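Side-chain contacts in phosphoethanolamine N-methyltransferase 1 (Haemonchus contortus, PDB 4KRG), which probably catalyses the S-adenosylmethionine-dependent N-methylation of phosphoethanolamine in the nematode route to phosphocholine: residues A[314-317]-A[318-321]; A[333-336]-A[337-341]. All blocks are in the same frame, centred on the assembly; numbering follows the deposited sequence.

Interaction 1. Residues A[314-317]-A[318-321]; sequences SHLL and AEKF. With BOG (octyl beta-D-glucopyranoside), chain F.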
loop_
_atom_site.group_PDB
_atom_site.type_symbol
_atom_site.label_atom_id
_atom_site.label_comp_id
_atom_site.label_asym_id
_atom_site.label_seq_id
_atom_site.Cartn_x
_atom_site.Cartn_y
_atom_site.Cartn_z
ATOM N N SER A 314 -14.572 -7.123 7.172
ATOM C CA SER A 314 -15.004 -5.884 6.542
ATOM C C SER A 314 -15.933 -6.123 5.359
ATOM O O SER A 314 -16.789 -5.290 5.051
ATOM C CB SER A 314 -13.789 -5.048 6.130
ATOM O OG SER A 314 -13.140 -4.518 7.275
ATOM N N HIS A 315 -15.769 -7.260 4.691
ATOM C CA HIS A 315 -16.662 -7.593 3.599
ATOM C C HIS A 315 -18.062 -7.875 4.115
ATOM O O HIS A 315 -19.039 -7.411 3.539
ATOM C CB HIS A 315 -16.114 -8.742 2.758
ATOM C CG HIS A 315 -15.123 -8.293 1.730
ATOM N ND1 HIS A 315 -13.768 -8.244 1.970
ATOM C CD2 HIS A 315 -15.301 -7.839 0.466
ATOM C CE1 HIS A 315 -13.149 -7.790 0.898
ATOM N NE2 HIS A 315 -14.054 -7.537 -0.032
ATOM N N LEU A 316 -18.159 -8.609 5.217
ATOM C CA LEU A 316 -19.459 -8.873 5.820
ATOM C C LEU A 316 -20.068 -7.585 6.373
ATOM O O LEU A 316 -21.279 -7.371 6.295
ATOM C CB LEU A 316 -19.333 -9.924 6.922
ATOM C CG LEU A 316 -20.645 -10.274 7.615
ATOM C CD1 LEU A 316 -21.582 -10.941 6.621
ATOM C CD2 LEU A 316 -20.388 -11.172 8.801
ATOM N N LEU A 317 -19.220 -6.723 6.923
ATOM C CA LEU A 317 -19.670 -5.430 7.406
ATOM C C LEU A 317 -20.337 -4.654 6.278
ATOM O O LEU A 317 -21.492 -4.272 6.388
ATOM C CB LEU A 317 -18.497 -4.639 7.971
ATOM C CG LEU A 317 -18.880 -3.394 8.762
ATOM C CD1 LEU A 317 -19.699 -3.783 9.966
ATOM C CD2 LEU A 317 -17.632 -2.646 9.201
ATOM N N ALA A 318 -19.611 -4.449 5.184
ATOM C CA ALA A 318 -20.152 -3.742 4.030
ATOM C C ALA A 318 -21.420 -4.391 3.478
ATOM O O ALA A 318 -22.340 -3.703 3.036
ATOM C CB ALA A 318 -19.110 -3.641 2.944
ATOM N N GLU A 319 -21.466 -5.717 3.484
ATOM C CA GLU A 319 -22.632 -6.420 2.952
ATOM C C GLU A 319 -23.862 -6.217 3.820
ATOM O O GLU A 319 -24.919 -5.824 3.332
ATOM C CB GLU A 319 -22.363 -7.918 2.803
ATOM C CG GLU A 319 -23.589 -8.668 2.300
ATOM C CD GLU A 319 -23.423 -10.170 2.300
ATOM O OE1 GLU A 319 -22.598 -10.683 3.085
ATOM O OE2 GLU A 319 -24.128 -10.840 1.514
ATOM N N LYS A 320 -23.717 -6.488 5.113
ATOM C CA LYS A 320 -24.848 -6.476 6.029
ATOM C C LYS A 320 -25.378 -5.080 6.332
ATOM O O LYS A 320 -26.563 -4.916 6.590
ATOM C CB LYS A 320 -24.492 -7.201 7.329
ATOM C CG LYS A 320 -24.368 -8.708 7.192
ATOM C CD LYS A 320 -25.703 -9.349 6.820
ATOM C CE LYS A 320 -25.583 -10.859 6.753
ATOM N NZ LYS A 320 -26.754 -11.468 6.072
ATOM N N PHE A 321 -24.511 -4.075 6.308
ATOM C CA PHE A 321 -24.960 -2.728 6.638
ATOM C C PHE A 321 -24.984 -1.769 5.453
ATOM O O PHE A 321 -25.229 -0.577 5.623
ATOM C CB PHE A 321 -24.161 -2.165 7.813
ATOM C CG PHE A 321 -24.344 -2.949 9.082
ATOM C CD1 PHE A 321 -25.533 -2.862 9.800
ATOM C CD2 PHE A 321 -23.346 -3.793 9.546
ATOM C CE1 PHE A 321 -25.713 -3.595 10.963
ATOM C CE2 PHE A 321 -23.521 -4.529 10.706
ATOM C CZ PHE A 321 -24.706 -4.430 11.415
HETATM C C1 BOG F . -28.096 -6.478 9.577
HETATM O O1 BOG F . -27.684 -7.743 9.977
HETATM C C2 BOG F . -28.999 -6.600 8.364
HETATM O O2 BOG F . -28.235 -7.110 7.277
HETATM C C3 BOG F . -29.618 -5.300 7.977
HETATM O O3 BOG F . -30.575 -5.544 6.906
HETATM C C4 BOG F . -30.308 -4.638 9.123
HETATM O O4 BOG F . -30.739 -3.312 8.744
HETATM C C5 BOG F . -29.399 -4.508 10.335
HETATM O O5 BOG F . -28.781 -5.797 10.717
HETATM C C6 BOG F . -30.194 -4.010 11.462
HETATM O O6 BOG F . -29.630 -2.812 11.914
HETATM C "C1'" BOG F . -26.300 -7.806 10.334
HETATM C "C2'" BOG F . -25.864 -9.281 10.584
HETATM C "C3'" BOG F . -24.479 -9.361 11.221
HETATM C "C4'" BOG F . -23.418 -8.628 10.671
HETATM C "C5'" BOG F . -22.269 -8.067 11.563
HETATM C "C6'" BOG F . -20.880 -8.398 11.000
HETATM C "C7'" BOG F . -19.712 -7.762 11.798
HETATM C "C8'" BOG F . -18.517 -7.500 10.943
#

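Interaction 2. Residues A[333-336]-A[337-341]; sequences YLYR and TSLTK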
loop_
_atom_site.group_PDB
_atom_site.type_symbol
_atom_site.label_atom_id
_atom_site.label_comp_id
_atom_site.label_asym_id
_atom_site.label_seq_id
_atom_site.Cartn_x
_atom_site.Cartn_y
_atom_site.Cartn_z
ATOM N N TYR A 333 2.165 -8.860 5.538
ATOM C CA TYR A 333 1.774 -10.138 4.958
ATOM C C TYR A 333 0.276 -10.329 5.033
ATOM O O TYR A 333 -0.322 -10.962 4.168
ATOM C CB TYR A 333 2.449 -11.291 5.692
ATOM C CG TYR A 333 3.942 -11.375 5.499
ATOM C CD1 TYR A 333 4.522 -11.124 4.264
ATOM C CD2 TYR A 333 4.771 -11.715 6.554
ATOM C CE1 TYR A 333 5.892 -11.210 4.090
ATOM C CE2 TYR A 333 6.136 -11.805 6.391
ATOM C CZ TYR A 333 6.693 -11.549 5.157
ATOM O OH TYR A 333 8.055 -11.637 5.003
ATOM N N LEU A 334 -0.322 -9.785 6.085
ATOM C CA LEU A 334 -1.748 -9.958 6.327
ATOM C C LEU A 334 -2.533 -8.943 5.497
ATOM O O LEU A 334 -3.625 -9.225 5.015
ATOM C CB LEU A 334 -2.043 -9.859 7.827
ATOM C CG LEU A 334 -1.100 -10.749 8.653
ATOM C CD1 LEU A 334 -1.367 -10.670 10.137
ATOM C CD2 LEU A 334 -1.168 -12.181 8.201
ATOM N N TYR A 335 -1.941 -7.775 5.294
ATOM C CA TYR A 335 -2.497 -6.782 4.382
ATOM C C TYR A 335 -2.586 -7.345 2.964
ATOM O O TYR A 335 -3.606 -7.181 2.292
ATOM C CB TYR A 335 -1.656 -5.505 4.435
ATOM C CG TYR A 335 -1.777 -4.539 3.268
ATOM C CD1 TYR A 335 -2.894 -3.727 3.114
ATOM C CD2 TYR A 335 -0.731 -4.386 2.371
ATOM C CE1 TYR A 335 -2.978 -2.822 2.061
ATOM C CE2 TYR A 335 -0.798 -3.483 1.324
ATOM C CZ TYR A 335 -1.921 -2.707 1.172
ATOM O OH TYR A 335 -1.972 -1.810 0.130
ATOM N N ARG A 336 -1.528 -8.015 2.515
ATOM C CA ARG A 336 -1.542 -8.657 1.206
ATOM C C ARG A 336 -2.745 -9.619 1.097
ATOM O O ARG A 336 -3.474 -9.598 0.105
ATOM C CB ARG A 336 -0.195 -9.362 0.941
ATOM C CG ARG A 336 -0.022 -10.098 -0.416
ATOM C CD ARG A 336 -0.899 -11.352 -0.528
ATOM N NE ARG A 336 -0.291 -12.535 -1.121
ATOM C CZ ARG A 336 -0.196 -12.757 -2.426
ATOM N NH1 ARG A 336 -0.622 -11.851 -3.298
ATOM N NH2 ARG A 336 0.347 -13.881 -2.856
ATOM N N THR A 337 -2.948 -10.470 2.101
ATOM C CA THR A 337 -4.066 -11.422 2.051
ATOM C C THR A 337 -5.420 -10.722 2.017
ATOM O O THR A 337 -6.391 -11.265 1.498
ATOM C CB THR A 337 -4.047 -12.436 3.211
ATOM O OG1 THR A 337 -4.411 -11.784 4.431
ATOM C CG2 THR A 337 -2.677 -13.060 3.348
ATOM N N SER A 338 -5.492 -9.519 2.573
ATOM C CA SER A 338 -6.727 -8.744 2.475
ATOM C C SER A 338 -6.937 -8.243 1.052
ATOM O O SER A 338 -8.070 -8.181 0.574
ATOM C CB SER A 338 -6.738 -7.578 3.461
ATOM O OG SER A 338 -6.933 -8.044 4.783
ATOM N N LEU A 339 -5.851 -7.882 0.373
ATOM C CA LEU A 339 -5.943 -7.503 -1.042
ATOM C C LEU A 339 -6.371 -8.693 -1.902
ATOM O O LEU A 339 -7.154 -8.549 -2.839
ATOM C CB LEU A 339 -4.626 -6.906 -1.562
ATOM C CG LEU A 339 -4.235 -5.519 -1.040
ATOM C CD1 LEU A 339 -3.061 -4.947 -1.825
ATOM C CD2 LEU A 339 -5.415 -4.581 -1.103
ATOM N N THR A 340 -5.859 -9.873 -1.577
ATOM C CA THR A 340 -6.250 -11.079 -2.293
ATOM C C THR A 340 -7.755 -11.313 -2.155
ATOM O O THR A 340 -8.452 -11.525 -3.143
ATOM C CB THR A 340 -5.455 -12.284 -1.799
ATOM O OG1 THR A 340 -4.067 -12.046 -2.055
ATOM C CG2 THR A 340 -5.889 -13.544 -2.521
ATOM N N LYS A 341 -8.255 -11.233 -0.929
ATOM C CA LYS A 341 -9.687 -11.355 -0.691
ATOM C C LYS A 341 -10.477 -10.287 -1.457
ATOM O O LYS A 341 -11.480 -10.597 -2.097
ATOM C CB LYS A 341 -10.007 -11.290 0.806
ATOM C CG LYS A 341 -11.492 -11.501 1.086
ATOM C CD LYS A 341 -11.866 -11.399 2.556
ATOM C CE LYS A 341 -13.378 -11.592 2.682
ATOM N NZ LYS A 341 -13.907 -11.641 4.083
#

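Interaction 1. Residues A[314-317]-A[318-321]
The ring of Phe321 meets Leu317 one helical turn earlier through its CD2 corner: Leu317 CD1 lies 3.7 Å from Phe321 CD2, approaching at a slant. The far corner, Phe321 CE1, is 3.8 Å from sugar oxygen O5 of a bound octyl glucoside, also obliquely placed. Both residues belong to the short helix 314-321, which links the parallel strands 297-302 and 324-329 in a beta-alpha-beta arrangement consistent with a Rossmann-like fold. Four successive i to i+4 backbone bonds define it, the shortest from Lys320 N to Leu316 O (2.8 Å, N-H...O angle 169°). Its buried side is largely apolar: Leu317 and Ala318 rest on Val325, and Leu317 also on Ala298 and Val300. The outer side meets the detergent. Leu316, its CG swung anti to the backbone N (chi1 -180°), splits its two methyls between neighbours: CD1 packs 3.6 Å from Lys320 CG, while CD2 touches tail carbon C6' of the glucoside at 3.6 Å. The Lys320 chain bends at chi2 (-65°), and its CG lies 3.6 Å from tail carbon C4'. At the sugar, glucoside O2 donates a hydrogen bond of 2.8 Å to Lys320 O.

Interaction 2. Residues A[333-336]-A[337-341]
Residues 333-336 and 337-341 are consecutive turns of helix 332-345, and Leu334 O takes two bonds across them, from Ser338 N and from Thr337 OG1. The backbone bonds run i to i+4: Ser338 N gives to Leu334 O, Leu339 N to Tyr335 O (3.0 Å) and Thr340 N to Arg336 O (2.9 Å), whereas the first of the series, Thr337 N to Tyr333 O, is weak at 3.4 Å. Thr337 OG1 sits between its own backbone N and carbonyl carbon (chi1 72°), which turns the hydroxyl back down the helix to donate to Leu334 O at 2.7 Å. The C=O...OG1 angle of 124° shows the hydroxyl arriving from the side rather than end-on. The other branch, Thr337 CG2, rests 3.3 Å from Tyr333 O.

Helix 332-345 connects the parallel strands 324-329 and 350-354, again a beta-alpha-beta element, and its side chains touch helices 189-198 and 249-271. On the flank towards helix 189-198, Leu339 CG lies over one face of the Tyr335 ring, nearer the ring's perimeter than its centre, and Leu339 CD1 reaches Tyr335 CZ at 3.9 Å; the Tyr335 hydroxyl is hydrogen-bonded to Ser216. A bend at chi2 (-69°) brings Arg336 CD toward the following turn, 3.6 Å from Thr340 OG1, the two side chains crossing at a slant. Arg336 NH2 forms a salt bridge with Asp268, and the guanidinium makes a cation-pi contact with Phe188, while Thr340 OG1 is hydrogen-bonded to Arg230 NH2.

How the interactions relate
Interaction 1 precedes interaction 2 along the chain, and strand 324-329 runs between their helices, 314-321 and 332-345. Their centres are about 17 Å apart. Strand 324-329 pairs in parallel with both 297-302 and 350-354, making the two helices successive crossovers, and they meet where His315 ND1 packs 3.4 Å from Lys341 CE. Their surroundings differ. Residues 314-321 lie about 22 Å from the chain centre and border a detergent molecule; residues 333-341 lie about 11 Å from it, in contact with helices 189-198 and 249-271, with the Arg336 side chain about 4 Å from a sodium ion. Interaction 2 thus joins this parallel unit to preceding parts of the chain, while interaction 1 belongs to its periphery.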